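Local coordinates for MstE (Scytonema sp. PCC 10023, PDB 6SBF), which probably cyclises linear isoprenoid precursors into complex polycyclic scaffolds as a monodomain class II (type II) terpene cyclase related to squalene-hopene cyclases, at residues S264-A269 against S349-A354; G293-Q298 against V357-K362. The protein carries 1 engineered substitution. All blocks are in the same frame, centred on the assembly; numbering follows the deposited sequence.

Contacts 1 and 2 have centres about 10 Å apart and share helix 350-363: residues 349-354 at its start meet the start of helix 265-275, and residues 357-362 further along it meet the last part of helix 282-298. Along the chain the order is 264-269, 293-298, 349-354, 357-362, so the two pairings interleave. Helices 265-275 and 282-298 are consecutive, and both are tied to the last helix of the chain, in a protein described as an alpha6-alpha6 barrel. The contacts also touch directly: Ala269 O lies 3.4 Å from Ser359 CB, and Thr268 OG1 is 3.7 Å from Trp294 CZ3. One continuous packing region therefore joins three helices late in the sequence.

Contact 1 (S264-A269 against S349-A354); sequences STFATA and SIFTTA
Thr265 meets Thr352 where helices 265-269 and 350-354 run nearly side by side, their axes 9.5 Å apart and 30° from parallel. Traced outward, CB of Thr265 already lies 4.2 Å from CG2 of Thr352. Thr265 OG1 sits between backbone N and carbonyl carbon (chi1 51°), which brings it to 3.4 Å from that same methyl. The other branch, Thr265 CG2, packs against Trp294 CH2. The OG1-methyl approach is van der Waals contact: the polar needs of Thr265 OG1 are met by Ser308 OG and Val306 O, and those of Thr352 OG1 by Asp346 OD2 and Ser308 N. The two threonine side chains cross at about a right angle.

Beside them, CE1 of Phe266 comes in near the plane of the Phe351 ring, at its edge, 3.9 Å from Phe351 CE1; the approach is oblique to the Phe266 ring. At the helix start Ser264 is the N-cap, and its OG accepts a nearly straight bond from Ala267 N at 3.0 Å. The chemistry is thus divided: van der Waals contact, including a hydroxyl against a methyl, joins the helices, while the threonine hydroxyls are hydrogen-bonded to Val306, Ser308 and Asp346; Ser308 serves both, linking the two helix starts.

Contact 2 (G293-Q298 against V357-K362); sequences GWLLEQ and VNSLVK
Leu295 and Leu360 reach each other with similar torsions: each places CG opposite its carbonyl carbon and beside its backbone N (chi1 -72° and -68°). The extended second torsion of Leu295 carries its CD1 out to Leu360 CD2, whereas the extended branch of Leu360 is CD1, which is turned to Leu296 instead. CD1 of Leu295 and CD2 of Leu360 meet at 4.1 Å, and the two side chains pass at a slant. The same CD1 of Leu295 lies 4.1 Å from OG of Ser359, a van der Waals neighbour, since that hydroxyl is hydrogen-bonded to the backbone oxygen of Val356 one turn back on its own helix. Leu360 uses its other branch for a looser contact, CD1 standing 4.5 Å from CD2 of Leu296.

The axes of 293-298 and 357-362 lie 11.2 Å apart, with their directions 137° from one another, and even the nearest CA atoms, those of Leu295 and Leu360, are 8.4 Å apart. Such spacing leaves the bridging to leucine branches, and the roughly antiparallel, strongly inclined pairing belongs to the alpha6-alpha6 barrel, a fold consistent with the squalene-hopene cyclase family assignment. Helix 18-37 adjoins the contact through Ser27, which both Leu296 and Leu360 touch. Trp305 also contacts Leu360, while its NE1 is hydrogen-bonded to the carbonyl oxygen of Leu295, so Trp305 connects with both helices. Ser359 also touches Ala269 and Leu272 of helix 265-275.

Contact 1 (S264-A269 against S349-A354)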
ATOM      1  N   SER A 264     -10.496   4.520  10.827  1.00 13.10           N
ATOM      2  CA  SER A 264      -9.164   4.695  10.237  1.00 12.36           C
ATOM      3  C   SER A 264      -9.312   5.151   8.768  1.00 12.22           C
ATOM      4  O   SER A 264      -9.943   4.417   7.970  1.00 13.31           O
ATOM      5  CB  SER A 264      -8.399   3.428  10.267  1.00 12.98           C
ATOM      6  OG  SER A 264      -7.337   3.464   9.342  1.00 13.48           O
ATOM      7  N   THR A 265      -8.764   6.288   8.405  1.00 13.09           N
ATOM      8  CA  THR A 265      -8.813   6.746   7.019  1.00 12.93           C
ATOM      9  C   THR A 265      -8.105   5.768   6.101  1.00 12.18           C
ATOM     10  O   THR A 265      -8.648   5.460   5.002  1.00 12.80           O
ATOM     11  CB  THR A 265      -8.291   8.170   6.897  1.00 13.98           C
ATOM     12  OG1 THR A 265      -7.034   8.252   7.533  1.00 15.59           O
ATOM     13  CG2 THR A 265      -9.252   9.184   7.494  1.00 15.78           C
ATOM     14  N   PHE A 266      -6.965   5.245   6.480  1.00 12.57           N
ATOM     15  CA  PHE A 266      -6.187   4.290   5.668  1.00 12.39           C
ATOM     16  C   PHE A 266      -6.935   2.995   5.476  1.00 12.30           C
ATOM     17  O   PHE A 266      -7.039   2.478   4.335  1.00 12.56           O
ATOM     18  CB  PHE A 266      -4.796   4.096   6.277  1.00 12.31           C
ATOM     19  CG  PHE A 266      -3.840   3.207   5.541  1.00 11.37           C
ATOM     20  CD1 PHE A 266      -3.213   3.660   4.384  1.00 11.60           C
ATOM     21  CD2 PHE A 266      -3.487   1.965   6.023  1.00 12.29           C
ATOM     22  CE1 PHE A 266      -2.272   2.858   3.752  1.00 12.56           C
ATOM     23  CE2 PHE A 266      -2.531   1.180   5.453  1.00 12.70           C
ATOM     24  CZ  PHE A 266      -1.916   1.641   4.297  1.00 12.73           C
ATOM     25  N   ALA A 267      -7.427   2.399   6.554  1.00 11.82           N
ATOM     26  CA  ALA A 267      -8.089   1.095   6.466  1.00 11.54           C
ATOM     27  C   ALA A 267      -9.387   1.300   5.670  1.00 11.49           C
ATOM     28  O   ALA A 267      -9.789   0.379   4.950  1.00 12.47           O
ATOM     29  CB  ALA A 267      -8.335   0.508   7.845  1.00 13.27           C
ATOM     30  N   THR A 268     -10.089   2.397   5.866  1.00 11.44           N
ATOM     31  CA  THR A 268     -11.365   2.649   5.163  1.00 12.34           C
ATOM     32  C   THR A 268     -11.116   2.796   3.645  1.00 12.64           C
ATOM     33  O   THR A 268     -11.888   2.237   2.859  1.00 12.45           O
ATOM     34  CB  THR A 268     -12.108   3.858   5.724  1.00 12.19           C
ATOM     35  OG1 THR A 268     -12.354   3.614   7.114  1.00 12.98           O
ATOM     36  CG2 THR A 268     -13.401   4.132   5.034  1.00 12.77           C
ATOM     37  N   ALA A 269     -10.056   3.469   3.253  1.00 11.39           N
ATOM     38  CA  ALA A 269      -9.746   3.659   1.819  1.00 11.27           C
ATOM     39  C   ALA A 269      -9.417   2.302   1.205  1.00 11.15           C
ATOM     40  O   ALA A 269      -9.914   1.995   0.085  1.00 12.00           O
ATOM     41  CB  ALA A 269      -8.580   4.617   1.690  1.00 11.69           C
ATOM     42  N   SER A 349       1.447  12.671   6.318  1.00 12.27           N
ATOM     43  CA  SER A 349       0.086  12.366   5.824  1.00 13.19           C
ATOM     44  C   SER A 349       0.084  12.147   4.301  1.00 11.91           C
ATOM     45  O   SER A 349      -1.030  12.094   3.739  1.00 13.27           O
ATOM     46  CB  SER A 349      -0.940  13.398   6.233  1.00 14.40           C
ATOM     47  OG  SER A 349      -0.896  13.709   7.627  1.00 16.50           O
ATOM     48  N   ILE A 350       1.253  12.016   3.679  1.00 11.46           N
ATOM     49  CA  ILE A 350       1.299  11.880   2.210  1.00 12.29           C
ATOM     50  C   ILE A 350       0.857  10.456   1.828  1.00 11.11           C
ATOM     51  O   ILE A 350       0.021  10.286   0.917  1.00 12.50           O
ATOM     52  CB  ILE A 350       2.716  12.206   1.746  1.00 13.43           C
ATOM     53  CG1 ILE A 350       2.958  13.721   1.862  1.00 14.34           C
ATOM     54  CG2 ILE A 350       2.943  11.707   0.315  1.00 13.44           C
ATOM     55  CD1 ILE A 350       4.436  14.111   1.654  1.00 14.40           C
ATOM     56  N   PHE A 351       1.340   9.453   2.556  1.00 11.61           N
ATOM     57  CA  PHE A 351       1.017   8.048   2.244  1.00 11.60           C
ATOM     58  C   PHE A 351      -0.492   7.864   2.414  1.00 11.27           C
ATOM     59  O   PHE A 351      -1.152   7.263   1.520  1.00 11.57           O
ATOM     60  CB  PHE A 351       1.850   7.132   3.138  1.00 12.35           C
ATOM     61  CG  PHE A 351       2.037   5.725   2.621  1.00 12.24           C
ATOM     62  CD1 PHE A 351       1.116   4.717   2.881  1.00 12.74           C
ATOM     63  CD2 PHE A 351       3.123   5.436   1.816  1.00 12.05           C
ATOM     64  CE1 PHE A 351       1.392   3.435   2.441  1.00 13.29           C
ATOM     65  CE2 PHE A 351       3.381   4.164   1.370  1.00 13.06           C
ATOM     66  CZ  PHE A 351       2.523   3.141   1.714  1.00 13.53           C
ATOM     67  N   THR A 352      -1.079   8.314   3.517  1.00 10.88           N
ATOM     68  CA  THR A 352      -2.528   8.182   3.743  1.00 11.14           C
ATOM     69  C   THR A 352      -3.308   8.944   2.674  1.00 11.61           C
ATOM     70  O   THR A 352      -4.264   8.407   2.136  1.00 12.47           O
ATOM     71  CB  THR A 352      -2.899   8.639   5.174  1.00 12.10           C
ATOM     72  OG1 THR A 352      -2.261   7.826   6.169  1.00 12.74           O
ATOM     73  CG2 THR A 352      -4.392   8.539   5.397  1.00 12.72           C
ATOM     74  N   THR A 353      -2.957  10.197   2.466  1.00 11.28           N
ATOM     75  CA  THR A 353      -3.726  11.022   1.522  1.00 11.89           C
ATOM     76  C   THR A 353      -3.720  10.408   0.111  1.00 10.51           C
ATOM     77  O   THR A 353      -4.766  10.408  -0.532  1.00 11.73           O
ATOM     78  CB  THR A 353      -3.165  12.450   1.548  1.00 11.86           C
ATOM     79  OG1 THR A 353      -3.400  13.010   2.851  1.00 12.66           O
ATOM     80  CG2 THR A 353      -3.892  13.340   0.563  1.00 12.36           C
ATOM     81  N   ALA A 354      -2.577   9.929  -0.328  1.00 11.02           N
ATOM     82  CA  ALA A 354      -2.527   9.305  -1.661  1.00 11.03           C
ATOM     83  C   ALA A 354      -3.448   8.091  -1.720  1.00 11.46           C
ATOM     84  O   ALA A 354      -4.085   7.849  -2.749  1.00 11.30           O
ATOM     85  CB  ALA A 354      -1.098   8.960  -1.985  1.00 13.15           C
TER

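Contact 2 (G293-Q298 against V357-K362)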
ATOM      1  N   GLY A 293     -18.929   8.988   1.693  1.00 14.46           N
ATOM      2  CA  GLY A 293     -19.413  10.132   2.463  1.00 15.25           C
ATOM      3  C   GLY A 293     -18.542  10.395   3.683  1.00 14.68           C
ATOM      4  O   GLY A 293     -18.227  11.559   4.000  1.00 16.17           O
ATOM      5  N   TRP A 294     -18.150   9.343   4.387  1.00 14.35           N
ATOM      6  CA  TRP A 294     -17.350   9.528   5.605  1.00 14.65           C
ATOM      7  C   TRP A 294     -15.967  10.083   5.235  1.00 13.61           C
ATOM      8  O   TRP A 294     -15.483  11.026   5.875  1.00 15.07           O
ATOM      9  CB  TRP A 294     -17.245   8.202   6.347  1.00 14.80           C
ATOM     10  CG  TRP A 294     -16.496   8.353   7.636  1.00 14.54           C
ATOM     11  CD1 TRP A 294     -17.004   8.781   8.826  1.00 17.05           C
ATOM     12  CD2 TRP A 294     -15.119   8.017   7.842  1.00 14.91           C
ATOM     13  NE1 TRP A 294     -15.993   8.752   9.761  1.00 15.49           N
ATOM     14  CE2 TRP A 294     -14.843   8.256   9.207  1.00 15.10           C
ATOM     15  CE3 TRP A 294     -14.097   7.504   7.040  1.00 14.30           C
ATOM     16  CZ2 TRP A 294     -13.583   8.039   9.749  1.00 15.34           C
ATOM     17  CZ3 TRP A 294     -12.848   7.268   7.569  1.00 13.98           C
ATOM     18  CH2 TRP A 294     -12.598   7.522   8.918  1.00 15.56           C
ATOM     19  N   LEU A 295     -15.373   9.537   4.165  1.00 13.56           N
ATOM     20  CA  LEU A 295     -14.040  10.062   3.772  1.00 14.01           C
ATOM     21  C   LEU A 295     -14.173  11.545   3.339  1.00 13.12           C
ATOM     22  O   LEU A 295     -13.296  12.351   3.695  1.00 14.55           O
ATOM     23  CB  LEU A 295     -13.460   9.193   2.644  1.00 14.31           C
ATOM     24  CG  LEU A 295     -13.013   7.817   3.087  1.00 13.50           C
ATOM     25  CD1 LEU A 295     -12.739   6.905   1.880  1.00 13.44           C
ATOM     26  CD2 LEU A 295     -11.775   7.888   3.947  1.00 14.62           C
ATOM     27  N   LEU A 296     -15.240  11.904   2.625  1.00 13.53           N
ATOM     28  CA  LEU A 296     -15.410  13.316   2.260  1.00 15.12           C
ATOM     29  C   LEU A 296     -15.473  14.189   3.529  1.00 15.13           C
ATOM     30  O   LEU A 296     -14.862  15.261   3.566  1.00 16.49           O
ATOM     31  CB  LEU A 296     -16.649  13.553   1.396  1.00 15.01           C
ATOM     32  CG  LEU A 296     -16.608  12.904   0.030  1.00 16.49           C
ATOM     33  CD1 LEU A 296     -17.948  13.066  -0.688  1.00 18.01           C
ATOM     34  CD2 LEU A 296     -15.498  13.479  -0.791  1.00 16.80           C
ATOM     35  N   GLU A 297     -16.213  13.735   4.538  1.00 16.44           N
ATOM     36  CA  GLU A 297     -16.373  14.531   5.790  1.00 17.60           C
ATOM     37  C   GLU A 297     -15.064  14.645   6.572  1.00 16.47           C
ATOM     38  O   GLU A 297     -14.878  15.701   7.209  1.00 20.81           O
ATOM     39  CB  GLU A 297     -17.519  13.979   6.673  1.00 28.64           C
ATOM     40  CG  GLU A 297     -17.753  14.759   7.976  1.00 65.93           C
ATOM     41  CD  GLU A 297     -19.129  14.524   8.576  1.00 84.62           C
ATOM     42  OE1 GLU A 297     -19.524  15.325   9.458  1.00114.05           O
ATOM     43  OE2 GLU A 297     -19.795  13.532   8.168  1.00 84.00           O
ATOM     44  N   GLN A 298     -14.201  13.638   6.485  1.00 15.60           N
ATOM     45  CA  GLN A 298     -12.942  13.567   7.269  1.00 15.96           C
ATOM     46  C   GLN A 298     -11.838  14.406   6.667  1.00 14.67           C
ATOM     47  O   GLN A 298     -10.836  14.599   7.320  1.00 15.31           O
ATOM     48  CB  GLN A 298     -12.488  12.123   7.464  1.00 17.11           C
ATOM     49  CG  GLN A 298     -13.481  11.277   8.264  1.00 20.51           C
ATOM     50  CD  GLN A 298     -13.668  11.802   9.676  1.00 23.45           C
ATOM     51  OE1 GLN A 298     -12.714  12.011  10.367  1.00 26.30           O
ATOM     52  NE2 GLN A 298     -14.897  12.044  10.089  1.00 29.86           N
ATOM     53  N   VAL A 357      -7.153   9.349  -1.845  1.00 12.77           N
ATOM     54  CA  VAL A 357      -7.587   9.983  -3.119  1.00 13.14           C
ATOM     55  C   VAL A 357      -7.696   8.880  -4.189  1.00 13.38           C
ATOM     56  O   VAL A 357      -8.653   8.894  -4.992  1.00 13.43           O
ATOM     57  CB  VAL A 357      -6.697  11.180  -3.470  1.00 16.34           C
ATOM     58  CG1 VAL A 357      -5.406  10.685  -3.914  1.00 17.45           C
ATOM     59  CG2 VAL A 357      -7.422  12.034  -4.479  1.00 19.53           C
ATOM     60  N   ASN A 358      -6.810   7.895  -4.204  1.00 12.40           N
ATOM     61  CA  ASN A 358      -6.925   6.797  -5.171  1.00 12.95           C
ATOM     62  C   ASN A 358      -8.267   6.067  -5.023  1.00 12.88           C
ATOM     63  O   ASN A 358      -8.967   5.768  -6.006  1.00 13.03           O
ATOM     64  CB  ASN A 358      -5.737   5.891  -5.042  1.00 13.72           C
ATOM     65  CG  ASN A 358      -5.887   4.615  -5.810  1.00 13.77           C
ATOM     66  OD1 ASN A 358      -6.557   3.705  -5.353  1.00 16.17           O
ATOM     67  ND2 ASN A 358      -5.219   4.529  -6.951  1.00 13.83           N
ATOM     68  N   SER A 359      -8.637   5.757  -3.778  1.00 11.83           N
ATOM     69  CA  SER A 359      -9.883   4.981  -3.544  1.00 11.72           C
ATOM     70  C   SER A 359     -11.074   5.807  -4.037  1.00 11.86           C
ATOM     71  O   SER A 359     -12.028   5.229  -4.547  1.00 12.57           O
ATOM     72  CB  SER A 359      -9.994   4.559  -2.084  1.00 12.53           C
ATOM     73  OG  SER A 359     -10.316   5.648  -1.187  1.00 14.07           O
ATOM     74  N   LEU A 360     -11.064   7.127  -3.826  1.00 11.69           N
ATOM     75  CA  LEU A 360     -12.207   7.986  -4.199  1.00 12.73           C
ATOM     76  C   LEU A 360     -12.306   8.098  -5.745  1.00 11.61           C
ATOM     77  O   LEU A 360     -13.405   8.065  -6.278  1.00 13.36           O
ATOM     78  CB  LEU A 360     -12.062   9.362  -3.573  1.00 11.81           C
ATOM     79  CG  LEU A 360     -12.184   9.432  -2.059  1.00 13.00           C
ATOM     80  CD1 LEU A 360     -11.955  10.861  -1.585  1.00 15.15           C
ATOM     81  CD2 LEU A 360     -13.538   8.925  -1.603  1.00 14.67           C
ATOM     82  N   VAL A 361     -11.163   8.223  -6.401  1.00 12.61           N
ATOM     83  CA  VAL A 361     -11.143   8.225  -7.882  1.00 13.56           C
ATOM     84  C   VAL A 361     -11.731   6.916  -8.420  1.00 13.19           C
ATOM     85  O   VAL A 361     -12.587   6.934  -9.334  1.00 16.29           O
ATOM     86  CB  VAL A 361      -9.733   8.501  -8.407  1.00 14.49           C
ATOM     87  CG1 VAL A 361      -9.689   8.366  -9.920  1.00 18.25           C
ATOM     88  CG2 VAL A 361      -9.247   9.885  -8.051  1.00 15.77           C
ATOM     89  N   LYS A 362     -11.309   5.792  -7.874  1.00 13.02           N
ATOM     90  CA  LYS A 362     -11.773   4.488  -8.373  1.00 14.45           C
ATOM     91  C   LYS A 362     -13.246   4.300  -8.037  1.00 15.31           C
ATOM     92  O   LYS A 362     -13.940   3.649  -8.822  1.00 17.44           O
ATOM     93  CB  LYS A 362     -10.875   3.398  -7.813  1.00 13.91           C
ATOM     94  CG  LYS A 362      -9.423   3.403  -8.268  1.00 16.97           C
ATOM     95  CD  LYS A 362      -8.507   2.347  -7.674  1.00 19.29           C
ATOM     96  CE  LYS A 362      -9.031   0.956  -7.756  1.00 24.27           C
ATOM     97  NZ  LYS A 362      -8.891   0.497  -9.153  1.00 32.06           N
TER